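PDB 2P4S: purine nucleoside phosphorylase from Anopheles gambiae, which catalyses the phosphorolysis of inosine, guanosine and their 2'-deoxy forms to the free purine base and (deoxy)ribose 1-phosphate in purine salvage. Local coordinates for residues Y90-D93 with T94-I98; R186-L190 with I191-H195; N284-T287 with V288-K292; E339-H342 with D343-V346. All coordinates share one frame; numbering follows the deposited sequence.

Contact 1 of 4, residues Y90-D93 with T94-I98; sequences YTYD and TLQEI
Thr91, at the N-cap of helix 92-105, meets Thr94 and Leu95 in the first turn, and three kinds of interaction can be separated. The first is backbone bonding. Leu95 N donates to Thr91 O at 3.0 Å, and Gln96 N to Tyr92 O at 2.8 Å with an N-H...O angle of 169°, nearly straight; Glu97 N to Asp93 O continues the i to i+4 ladder. The second is polar contact through solvent. A water accepts from Thr91 N at 3.0 Å and is also hydrogen-bonded to Thr94 OG1, closing a bridge over the N-cap. Thr91 OG1 takes no part in it: with chi1 at -178° the hydroxyl lies anti to the backbone N, and the methyl CG2 faces the turn instead, 3.1 Å from Thr94 OG1. The third is apolar and ring packing. Tyr90 CD1 touches Leu95 CD2 at 4.1 Å, the two side chains crossing at about a right angle, while CE1 reaches Ile98 CD1 one turn further on. The Tyr90 hydroxyl is hydrogen-bonded to His140 O, holding the ring at its OH. Tyr92 and Gln96 run side by side in the same direction, ring and amide planes 67° apart, with OH and NE2 3.8 Å from each other, a packing distance; the Tyr92 ring also meets Arg239 in a cation-pi contact. The chemistry implies a helix start built by main-chain bonds and one bridging water, with the threonine at the N-cap presenting a methyl group to the first turn where a capping hydroxyl might have been expected.

Contact 2 of 4, residues R186-L190 with I191-H195; sequences RVMHL and IGCTH
Ile191, which opens residues 191-195, packs back on Val187: its N donates to Val187 O at 2.9 Å, and CD1 rests on CG1 of Val187 at 3.8 Å. With chi1 at -74°, CG1 of Ile191 lies beside its own backbone N, which carries CD1 back along the helix to that valine. Ile191 also reaches Met164 of strand 161-167. Gly192 then leaves the helix with a positive phi of 108°, a backbone shape in which a CB would press on the carbonyl O of the preceding residue. Its N donates to His189 O at 2.7 Å, approaching well above the carbonyl plane. Cys193 N bonds to Met188 O at 2.9 Å, and these two backward bonds make a Schellman motif, the C-terminal cap of helix 178-191. Cys193 SG lies 3.8 Å from Met188 CB, and the backbone O of Cys193 lies at the edge of the His189 ring, near its plane. Thr194 points away from the helix; Thr194 OG1 and His195 ND1 are hydrogen-bonded at 2.8 Å, the oxygen in the imidazole plane, and OG1 is bonded to Lys111 O as well. At His195 the chain enters strand 195-204.

Contact 3 of 4, residues N284-T287 with V288-K292; sequences NFET and VAEVK. With DIH (7-[[(3R,4R)-3-(hydroxymethyl)-4-oxidanyl-pyrrolidin-1-ium-1-yl]methyl]-3,5-dihydropyrrolo[3,2-d]pyrimidin-4-one), chain F.
Thr287 and Glu290 form a capping box at the start of helix 288-296, directly after Phe285 and Glu286, which belong to the pocket for the inhibitor DIH. Both bonds of the box are close to straight. Glu290 N donates to Thr287 OG1 at 3.1 Å (165°), and Thr287 N returns a bond to Glu290 OE1 at 2.9 Å (163°), meeting the oxygen from above the carboxylate plane. The chi1 of Thr287, 74°, sets OG1 between its backbone N and carbonyl carbon, where it can face the helix; the threonine and glutamate side chains cross at a slant, Glu290 CG passing 3.2 Å from Thr287 OG1. Neither polar end stops there. Thr287 OG1 is also bonded to His220 O, and Glu290 OE2 to Asn222 N, both of the second subunit, while a water donates to Glu290 OE1 at 2.7 Å. Ahead of the box, Glu286 CB packs on Val291 CG2 at 3.7 Å, and the Glu286 side chain then bends at chi2, turning the carboxylate away from the helix to the ligand. Glu286 OE1 accepts from DIH N1 at 2.7 Å in a virtually linear bond, so the base is recognised through a ring N-H. The Phe285 ring flanks the inhibitor: CD1 is 3.5 Å from DIH C6, and DIH O5' lies in the ring plane at its edge. Reciprocal side-chain-to-backbone bonds of this sort are the signature of the capping box, here placed at a subunit interface next to the purine site of a trimeric nucleoside phosphorylase.

Contact 4 of 4, residues E339-H342 with D343-V346; sequences EHCH and DSIV. With DIH (7-[[(3R,4R)-3-(hydroxymethyl)-4-oxidanyl-pyrrolidin-1-ium-1-yl]methyl]-3,5-dihydropyrrolo[3,2-d]pyrimidin-4-one), chain F.
The chain turns into helix 342-350 at Cys341, the N-cap residue, with Ile345 N bonded to Cys341 O and Val346 N to His342 O, each at 2.9 Å. Across this first turn the principal side-chain pair is His342 with Val346. CG2 of the valine sits over one face of the imidazole, 3.7 Å from the ring centroid and 23° off its normal, displaced toward the rim, which makes a CH-pi contact; the nearest ring atoms are CE1 and NE2, both at 3.5 Å. With CG anti to the backbone N (chi1 -176°), the histidine ring presents that face to Val346 and turns ND1 to the inhibitor. This end of the pocket holds the hydroxymethyl-pyrrolidine and probably takes the ribose of a nucleoside: His342 ND1 and DIH O5' are 2.6 Å apart in a hydrogen bond lying in the ring plane, whose direction is not settled. At the other nitrogen, NE2 bonds to Ala147 O, so hydrogen bonds at both nitrogens, with the valine over one face, would limit rotation of the ring; Phe244 of the second subunit meets it too. Ile345 packs beside the ligand hydroxyl, its CD1 3.6 Å from DIH O5', and it packs in addition on Asn328 of strand 319-329, a nucleoside-binding residue. Elsewhere in the turn, Cys341 SG and Ser344 OG are 3.7 Å apart, and Cys341 SG lies 3.9 Å from Asp343 CB.

In the fold
The four contacts fall into two pairs. Contacts 1 and 2 have centres about 13 Å apart and touch where Leu190 CD1 comes 3.4 Å from Gln96 N, so helix 92-105 packs along helix 178-191. Contacts 3 and 4, centres about 16 Å apart, share the inhibitor: Glu286 holds the base, His342 the O5' end, and the two contacts also meet directly, Phe285 CZ to Ile345 CD1 at 3.8 Å. The pairs are well separated, with centres 32 to 38 Å apart and nearest atoms at least about 19 Å. Still, the Tyr90 side chain comes within about 7 Å of that of Phe170, a phosphate-binding residue.

Contact 1 of 4, residues Y90-D93 with T94-I98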
loop_
_atom_site.group_PDB
_atom_site.type_symbol
_atom_site.label_atom_id
_atom_site.label_comp_id
_atom_site.label_asym_id
_atom_site.label_seq_id
_atom_site.Cartn_x
_atom_site.Cartn_y
_atom_site.Cartn_z
ATOM N N TYR A 90 -2.183 18.591 12.580
ATOM C CA TYR A 90 -3.126 19.695 12.181
ATOM C C TYR A 90 -4.500 19.514 12.811
ATOM O O TYR A 90 -5.343 18.769 12.301
ATOM C CB TYR A 90 -3.275 19.832 10.640
ATOM C CG TYR A 90 -2.055 20.404 9.953
ATOM C CD1 TYR A 90 -1.717 21.749 10.117
ATOM C CD2 TYR A 90 -1.215 19.592 9.166
ATOM C CE1 TYR A 90 -0.567 22.287 9.523
ATOM C CE2 TYR A 90 -0.059 20.113 8.553
ATOM C CZ TYR A 90 0.250 21.478 8.726
ATOM O OH TYR A 90 1.380 22.039 8.144
ATOM N N THR A 91 -4.729 20.223 13.911
ATOM C CA THR A 91 -6.034 20.267 14.546
ATOM C C THR A 91 -6.985 21.327 13.917
ATOM O O THR A 91 -6.540 22.248 13.219
ATOM C CB THR A 91 -5.867 20.510 16.069
ATOM O OG1 THR A 91 -7.158 20.512 16.684
ATOM C CG2 THR A 91 -5.207 21.858 16.355
ATOM N N TYR A 92 -8.285 21.207 14.187
ATOM C CA TYR A 92 -9.260 22.241 13.788
ATOM C C TYR A 92 -8.844 23.673 14.174
ATOM O O TYR A 92 -8.907 24.604 13.358
ATOM C CB TYR A 92 -10.630 21.944 14.388
ATOM C CG TYR A 92 -11.732 22.856 13.902
ATOM C CD1 TYR A 92 -12.477 22.526 12.765
ATOM C CD2 TYR A 92 -12.051 24.041 14.592
ATOM C CE1 TYR A 92 -13.509 23.353 12.316
ATOM C CE2 TYR A 92 -13.080 24.872 14.152
ATOM C CZ TYR A 92 -13.799 24.520 13.014
ATOM O OH TYR A 92 -14.821 25.317 12.568
ATOM N N ASP A 93 -8.406 23.827 15.419
ATOM C CA ASP A 93 -8.014 25.124 15.956
ATOM C C ASP A 93 -6.830 25.738 15.242
ATOM O O ASP A 93 -6.860 26.913 14.922
ATOM C CB ASP A 93 -7.792 25.027 17.474
ATOM C CG ASP A 93 -9.114 24.890 18.231
ATOM O OD1 ASP A 93 -10.060 25.652 17.902
ATOM O OD2 ASP A 93 -9.224 24.018 19.130
ATOM N N THR A 94 -5.799 24.943 14.988
ATOM C CA THR A 94 -4.676 25.384 14.183
ATOM C C THR A 94 -5.122 25.801 12.783
ATOM O O THR A 94 -4.657 26.809 12.273
ATOM C CB THR A 94 -3.611 24.280 14.059
ATOM O OG1 THR A 94 -3.141 23.939 15.360
ATOM C CG2 THR A 94 -2.429 24.716 13.179
ATOM N N LEU A 95 -6.015 25.019 12.174
ATOM C CA LEU A 95 -6.495 25.282 10.810
ATOM C C LEU A 95 -7.288 26.583 10.773
ATOM O O LEU A 95 -7.111 27.405 9.869
ATOM C CB LEU A 95 -7.309 24.078 10.258
ATOM C CG LEU A 95 -6.431 22.829 10.016
ATOM C CD1 LEU A 95 -7.216 21.564 9.746
ATOM C CD2 LEU A 95 -5.438 23.086 8.880
ATOM N N GLN A 96 -8.140 26.774 11.780
ATOM C CA GLN A 96 -8.808 28.061 11.946
ATOM C C GLN A 96 -7.805 29.241 12.176
ATOM O O GLN A 96 -8.014 30.311 11.608
ATOM C CB GLN A 96 -9.956 27.978 12.974
ATOM C CG GLN A 96 -10.860 29.244 13.024
ATOM C CD GLN A 96 -11.855 29.358 11.865
ATOM O OE1 GLN A 96 -11.759 30.261 11.022
ATOM N NE2 GLN A 96 -12.830 28.458 11.838
ATOM N N GLU A 97 -6.710 29.036 12.927
ATOM C CA GLU A 97 -5.603 30.021 12.992
ATOM C C GLU A 97 -5.152 30.450 11.571
ATOM O O GLU A 97 -5.064 31.669 11.249
ATOM C CB GLU A 97 -4.341 29.465 13.711
ATOM C CG GLU A 97 -4.357 29.173 15.239
ATOM C CD GLU A 97 -3.003 28.502 15.722
ATOM O OE1 GLU A 97 -1.897 28.922 15.227
ATOM O OE2 GLU A 97 -3.032 27.567 16.590
ATOM N N ILE A 98 -4.820 29.450 10.745
ATOM C CA ILE A 98 -4.356 29.691 9.381
ATOM C C ILE A 98 -5.442 30.420 8.572
ATOM O O ILE A 98 -5.155 31.399 7.858
ATOM C CB ILE A 98 -3.902 28.353 8.654
ATOM C CG1 ILE A 98 -2.961 27.527 9.551
ATOM C CG2 ILE A 98 -3.347 28.642 7.247
ATOM C CD1 ILE A 98 -2.571 26.138 8.972
HETATM O O HOH W 1 -2.263 21.122 15.291
#

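Contact 2 of 4, residues R186-L190 with I191-H195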
loop_
_atom_site.group_PDB
_atom_site.type_symbol
_atom_site.label_atom_id
_atom_site.label_comp_id
_atom_site.label_asym_id
_atom_site.label_seq_id
_atom_site.Cartn_x
_atom_site.Cartn_y
_atom_site.Cartn_z
ATOM N N ARG A 186 -8.649 22.020 3.869
ATOM C CA ARG A 186 -9.425 22.325 5.112
ATOM C C ARG A 186 -9.458 23.834 5.363
ATOM O O ARG A 186 -10.491 24.370 5.727
ATOM C CB ARG A 186 -8.844 21.675 6.332
ATOM C CG ARG A 186 -8.550 20.191 6.249
ATOM C CD ARG A 186 -9.738 19.465 6.608
ATOM N NE ARG A 186 -9.494 18.273 7.411
ATOM C CZ ARG A 186 -10.300 17.207 7.377
ATOM N NH1 ARG A 186 -11.398 17.182 6.560
ATOM N NH2 ARG A 186 -10.021 16.164 8.143
ATOM N N VAL A 187 -8.338 24.506 5.109
ATOM C CA VAL A 187 -8.254 25.957 5.151
ATOM C C VAL A 187 -9.208 26.643 4.132
ATOM O O VAL A 187 -9.949 27.547 4.512
ATOM C CB VAL A 187 -6.775 26.455 4.961
ATOM C CG1 VAL A 187 -6.740 27.946 4.952
ATOM C CG2 VAL A 187 -5.886 25.912 6.079
ATOM N N MET A 188 -9.176 26.240 2.860
ATOM C CA MET A 188 -10.146 26.714 1.866
ATOM C C MET A 188 -11.606 26.622 2.375
ATOM O O MET A 188 -12.361 27.579 2.283
ATOM C CB MET A 188 -9.997 25.959 0.539
ATOM C CG MET A 188 -8.733 26.241 -0.275
ATOM S SD MET A 188 -8.545 25.018 -1.632
ATOM C CE MET A 188 -7.204 25.782 -2.526
ATOM N N HIS A 189 -11.986 25.490 2.940
ATOM C CA HIS A 189 -13.312 25.302 3.504
ATOM C C HIS A 189 -13.586 26.318 4.639
ATOM O O HIS A 189 -14.620 27.012 4.648
ATOM C CB HIS A 189 -13.405 23.860 4.016
ATOM C CG HIS A 189 -14.571 23.588 4.915
ATOM N ND1 HIS A 189 -15.882 23.614 4.476
ATOM C CD2 HIS A 189 -14.615 23.206 6.218
ATOM C CE1 HIS A 189 -16.680 23.307 5.486
ATOM N NE2 HIS A 189 -15.935 23.044 6.550
ATOM N N LEU A 190 -12.665 26.395 5.601
ATOM C CA LEU A 190 -12.826 27.294 6.737
ATOM C C LEU A 190 -12.973 28.756 6.292
ATOM O O LEU A 190 -13.720 29.508 6.880
ATOM C CB LEU A 190 -11.663 27.133 7.706
ATOM C CG LEU A 190 -11.624 25.837 8.502
ATOM C CD1 LEU A 190 -10.392 25.860 9.423
ATOM C CD2 LEU A 190 -12.941 25.603 9.286
ATOM N N ILE A 191 -12.264 29.130 5.231
ATOM C CA ILE A 191 -12.425 30.424 4.567
ATOM C C ILE A 191 -13.778 30.611 3.846
ATOM O O ILE A 191 -14.140 31.740 3.540
ATOM C CB ILE A 191 -11.241 30.633 3.600
ATOM C CG1 ILE A 191 -9.970 30.970 4.420
ATOM C CG2 ILE A 191 -11.556 31.633 2.444
ATOM C CD1 ILE A 191 -8.699 30.908 3.604
ATOM N N GLY A 192 -14.497 29.513 3.560
ATOM C CA GLY A 192 -15.760 29.558 2.865
ATOM C C GLY A 192 -15.810 29.054 1.428
ATOM O O GLY A 192 -16.834 29.200 0.799
ATOM N N CYS A 193 -14.727 28.489 0.879
ATOM C CA CYS A 193 -14.818 27.778 -0.421
ATOM C C CYS A 193 -15.808 26.618 -0.351
ATOM O O CYS A 193 -15.729 25.768 0.569
ATOM C CB CYS A 193 -13.459 27.270 -0.902
ATOM S SG CYS A 193 -12.248 28.559 -1.185
ATOM N N THR A 194 -16.739 26.592 -1.321
ATOM C CA THR A 194 -17.740 25.519 -1.438
ATOM C C THR A 194 -17.273 24.518 -2.498
ATOM O O THR A 194 -17.716 23.378 -2.535
ATOM C CB THR A 194 -19.182 26.064 -1.855
ATOM O OG1 THR A 194 -19.041 26.859 -3.016
ATOM C CG2 THR A 194 -19.865 26.909 -0.754
ATOM N N HIS A 195 -16.381 24.964 -3.366
ATOM C CA HIS A 195 -15.917 24.161 -4.485
ATOM C C HIS A 195 -14.417 24.032 -4.436
ATOM O O HIS A 195 -13.738 25.007 -4.088
ATOM C CB HIS A 195 -16.343 24.756 -5.835
ATOM C CG HIS A 195 -17.816 24.611 -6.096
ATOM N ND1 HIS A 195 -18.775 25.162 -5.267
ATOM C CD2 HIS A 195 -18.493 23.928 -7.052
ATOM C CE1 HIS A 195 -19.979 24.854 -5.724
ATOM N NE2 HIS A 195 -19.834 24.096 -6.800
#

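Contact 3 of 4, residues N284-T287 with V288-K292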
loop_
_atom_site.group_PDB
_atom_site.type_symbol
_atom_site.label_atom_id
_atom_site.label_comp_id
_atom_site.label_asym_id
_atom_site.label_seq_id
_atom_site.Cartn_x
_atom_site.Cartn_y
_atom_site.Cartn_z
ATOM N N ASN A 284 9.950 8.200 -8.656
ATOM C CA ASN A 284 10.256 7.582 -9.952
ATOM C C ASN A 284 8.962 7.390 -10.782
ATOM O O ASN A 284 7.857 7.271 -10.234
ATOM C CB ASN A 284 11.029 6.265 -9.759
ATOM C CG ASN A 284 10.208 5.195 -9.037
ATOM O OD1 ASN A 284 10.117 5.193 -7.815
ATOM N ND2 ASN A 284 9.584 4.299 -9.801
ATOM N N PHE A 285 9.089 7.399 -12.100
ATOM C CA PHE A 285 7.934 7.111 -12.962
ATOM C C PHE A 285 7.776 5.577 -13.045
ATOM O O PHE A 285 8.622 4.816 -12.574
ATOM C CB PHE A 285 8.094 7.762 -14.362
ATOM C CG PHE A 285 8.195 9.267 -14.335
ATOM C CD1 PHE A 285 7.075 10.062 -14.149
ATOM C CD2 PHE A 285 9.435 9.914 -14.532
ATOM C CE1 PHE A 285 7.170 11.487 -14.121
ATOM C CE2 PHE A 285 9.538 11.325 -14.524
ATOM C CZ PHE A 285 8.376 12.103 -14.302
ATOM N N GLU A 286 6.714 5.126 -13.692
ATOM C CA GLU A 286 6.306 3.719 -13.669
ATOM C C GLU A 286 7.069 2.791 -14.644
ATOM O O GLU A 286 7.473 3.202 -15.728
ATOM C CB GLU A 286 4.810 3.660 -13.987
ATOM C CG GLU A 286 3.944 4.359 -12.952
ATOM C CD GLU A 286 4.116 5.916 -12.974
ATOM O OE1 GLU A 286 4.185 6.471 -14.109
ATOM O OE2 GLU A 286 4.186 6.564 -11.869
ATOM N N THR A 287 7.242 1.536 -14.253
ATOM C CA THR A 287 7.744 0.502 -15.153
ATOM C C THR A 287 6.667 0.088 -16.220
ATOM O O THR A 287 5.456 0.405 -16.103
ATOM C CB THR A 287 8.224 -0.746 -14.390
ATOM O OG1 THR A 287 7.094 -1.484 -13.912
ATOM C CG2 THR A 287 9.139 -0.382 -13.213
ATOM N N VAL A 288 7.121 -0.636 -17.239
ATOM C CA VAL A 288 6.237 -1.122 -18.280
ATOM C C VAL A 288 5.226 -2.068 -17.653
ATOM O O VAL A 288 4.046 -1.943 -17.952
ATOM C CB VAL A 288 7.035 -1.845 -19.426
ATOM C CG1 VAL A 288 6.100 -2.733 -20.302
ATOM C CG2 VAL A 288 7.807 -0.834 -20.288
ATOM N N ALA A 289 5.684 -2.976 -16.777
ATOM C CA ALA A 289 4.816 -3.936 -16.122
ATOM C C ALA A 289 3.758 -3.252 -15.217
ATOM O O ALA A 289 2.634 -3.737 -15.151
ATOM C CB ALA A 289 5.642 -4.987 -15.271
ATOM N N GLU A 290 4.161 -2.213 -14.471
ATOM C CA GLU A 290 3.230 -1.391 -13.659
ATOM C C GLU A 290 2.163 -0.681 -14.524
ATOM O O GLU A 290 0.992 -0.681 -14.161
ATOM C CB GLU A 290 3.994 -0.352 -12.828
ATOM C CG GLU A 290 4.854 -0.980 -11.721
ATOM C CD GLU A 290 5.899 -0.027 -11.111
ATOM O OE1 GLU A 290 6.134 1.117 -11.641
ATOM O OE2 GLU A 290 6.497 -0.435 -10.095
ATOM N N VAL A 291 2.578 -0.064 -15.640
ATOM C CA VAL A 291 1.643 0.621 -16.497
ATOM C C VAL A 291 0.611 -0.380 -17.022
ATOM O O VAL A 291 -0.566 -0.086 -17.038
ATOM C CB VAL A 291 2.347 1.409 -17.675
ATOM C CG1 VAL A 291 1.320 1.928 -18.711
ATOM C CG2 VAL A 291 3.184 2.588 -17.156
ATOM N N LYS A 292 1.058 -1.581 -17.387
ATOM C CA LYS A 292 0.166 -2.663 -17.875
ATOM C C LYS A 292 -0.827 -3.097 -16.828
ATOM O O LYS A 292 -2.022 -3.221 -17.102
ATOM C CB LYS A 292 0.969 -3.894 -18.323
ATOM C CG LYS A 292 1.645 -3.715 -19.648
ATOM C CD LYS A 292 2.271 -5.019 -20.124
ATOM C CE LYS A 292 3.096 -4.770 -21.412
ATOM N NZ LYS A 292 4.149 -5.822 -21.554
HETATM O "O5'" DIH F . 7.368 15.332 -13.387
HETATM C "C5'" DIH F . 7.091 14.709 -12.117
HETATM C "C4'" DIH F . 5.909 15.441 -11.528
HETATM C "C6'" DIH F . 4.718 15.477 -12.512
HETATM C "C3'" DIH F . 5.433 14.736 -10.276
HETATM O "O3'" DIH F . 4.945 15.725 -9.367
HETATM C "C2'" DIH F . 4.247 13.917 -10.752
HETATM N "N1'" DIH F . 3.610 14.831 -11.752
HETATM C C10 DIH F . 2.558 14.124 -12.498
HETATM C C9 DIH F . 2.967 13.193 -13.620
HETATM C C8 DIH F . 3.160 13.575 -14.975
HETATM N N7 DIH F . 3.489 12.464 -15.691
HETATM C C5 DIH F . 3.518 11.383 -14.869
HETATM C C6 DIH F . 3.747 9.924 -15.071
HETATM O O6 DIH F . 4.038 9.427 -16.236
HETATM N N1 DIH F . 3.646 9.162 -13.961
HETATM C C2 DIH F . 3.355 9.657 -12.720
HETATM N N3 DIH F . 3.109 10.959 -12.507
HETATM C C4 DIH F . 3.185 11.821 -13.576
HETATM O O HOH W 2 6.528 2.991 -9.721
#

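Contact 4 of 4, residues E339-H342 with D343-V346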
loop_
_atom_site.group_PDB
_atom_site.type_symbol
_atom_site.label_atom_id
_atom_site.label_comp_id
_atom_site.label_asym_id
_atom_site.label_seq_id
_atom_site.Cartn_x
_atom_site.Cartn_y
_atom_site.Cartn_z
ATOM N N GLU A 339 11.469 9.064 -22.746
ATOM C CA GLU A 339 12.032 10.380 -22.494
ATOM C C GLU A 339 11.137 11.139 -21.499
ATOM O O GLU A 339 10.651 12.222 -21.795
ATOM C CB GLU A 339 12.193 11.152 -23.827
ATOM C CG GLU A 339 13.269 10.552 -24.775
ATOM C CD GLU A 339 13.235 11.156 -26.204
ATOM O OE1 GLU A 339 13.639 12.346 -26.387
ATOM O OE2 GLU A 339 12.814 10.422 -27.142
ATOM N N HIS A 340 10.899 10.555 -20.328
ATOM C CA HIS A 340 10.136 11.235 -19.272
ATOM C C HIS A 340 11.054 12.285 -18.683
ATOM O O HIS A 340 12.137 11.939 -18.192
ATOM C CB HIS A 340 9.713 10.261 -18.158
ATOM C CG HIS A 340 8.758 9.200 -18.603
ATOM N ND1 HIS A 340 7.849 9.392 -19.626
ATOM C CD2 HIS A 340 8.539 7.947 -18.131
ATOM C CE1 HIS A 340 7.125 8.297 -19.777
ATOM N NE2 HIS A 340 7.520 7.407 -18.880
ATOM N N CYS A 341 10.643 13.551 -18.743
ATOM C CA CYS A 341 11.461 14.659 -18.245
ATOM C C CYS A 341 10.577 15.719 -17.570
ATOM O O CYS A 341 9.644 16.249 -18.187
ATOM C CB CYS A 341 12.316 15.247 -19.389
ATOM S SG CYS A 341 13.149 16.811 -18.990
ATOM N N HIS A 342 10.868 16.003 -16.294
ATOM C CA HIS A 342 10.071 16.962 -15.546
ATOM C C HIS A 342 9.965 18.345 -16.206
ATOM O O HIS A 342 8.870 18.918 -16.255
ATOM C CB HIS A 342 10.524 17.100 -14.090
ATOM C CG HIS A 342 9.648 18.021 -13.285
ATOM N ND1 HIS A 342 8.321 17.752 -13.040
ATOM C CD2 HIS A 342 9.899 19.221 -12.698
ATOM C CE1 HIS A 342 7.800 18.718 -12.300
ATOM N NE2 HIS A 342 8.738 19.625 -12.081
ATOM N N ASP A 343 11.089 18.863 -16.709
ATOM C CA ASP A 343 11.115 20.130 -17.435
ATOM C C ASP A 343 10.175 20.119 -18.645
ATOM O O ASP A 343 9.426 21.072 -18.831
ATOM C CB ASP A 343 12.545 20.529 -17.878
ATOM C CG ASP A 343 13.444 21.017 -16.701
ATOM O OD1 ASP A 343 12.910 21.408 -15.608
ATOM O OD2 ASP A 343 14.707 21.006 -16.875
ATOM N N SER A 344 10.218 19.061 -19.462
ATOM C CA SER A 344 9.276 18.906 -20.601
ATOM C C SER A 344 7.805 18.850 -20.153
ATOM O O SER A 344 6.930 19.429 -20.790
ATOM C CB SER A 344 9.559 17.629 -21.399
ATOM O OG SER A 344 10.907 17.589 -21.815
ATOM N N ILE A 345 7.572 18.145 -19.056
ATOM C CA ILE A 345 6.244 17.946 -18.478
ATOM C C ILE A 345 5.625 19.269 -18.078
ATOM O O ILE A 345 4.469 19.549 -18.420
ATOM C CB ILE A 345 6.317 16.890 -17.294
ATOM C CG1 ILE A 345 6.445 15.452 -17.881
ATOM C CG2 ILE A 345 5.158 17.028 -16.303
ATOM C CD1 ILE A 345 6.774 14.351 -16.845
ATOM N N VAL A 346 6.416 20.100 -17.379
ATOM C CA VAL A 346 5.995 21.420 -16.981
ATOM C C VAL A 346 5.802 22.255 -18.247
ATOM O O VAL A 346 4.836 22.977 -18.340
ATOM C CB VAL A 346 7.029 22.066 -15.982
ATOM C CG1 VAL A 346 6.675 23.512 -15.627
ATOM C CG2 VAL A 346 7.138 21.193 -14.716
HETATM O "O5'" DIH F . 7.368 15.332 -13.387
HETATM C "C5'" DIH F . 7.091 14.709 -12.117
HETATM C "C4'" DIH F . 5.909 15.441 -11.528
HETATM C "C6'" DIH F . 4.718 15.477 -12.512
HETATM C "C3'" DIH F . 5.433 14.736 -10.276
HETATM O "O3'" DIH F . 4.945 15.725 -9.367
HETATM C "C2'" DIH F . 4.247 13.917 -10.752
HETATM N "N1'" DIH F . 3.610 14.831 -11.752
HETATM C C10 DIH F . 2.558 14.124 -12.498
HETATM C C9 DIH F . 2.967 13.193 -13.620
HETATM C C8 DIH F . 3.160 13.575 -14.975
HETATM N N7 DIH F . 3.489 12.464 -15.691
HETATM C C5 DIH F . 3.518 11.383 -14.869
HETATM C C6 DIH F . 3.747 9.924 -15.071
HETATM O O6 DIH F . 4.038 9.427 -16.236
HETATM N N1 DIH F . 3.646 9.162 -13.961
HETATM C C2 DIH F . 3.355 9.657 -12.720
HETATM N N3 DIH F . 3.109 10.959 -12.507
HETATM C C4 DIH F . 3.185 11.821 -13.576
#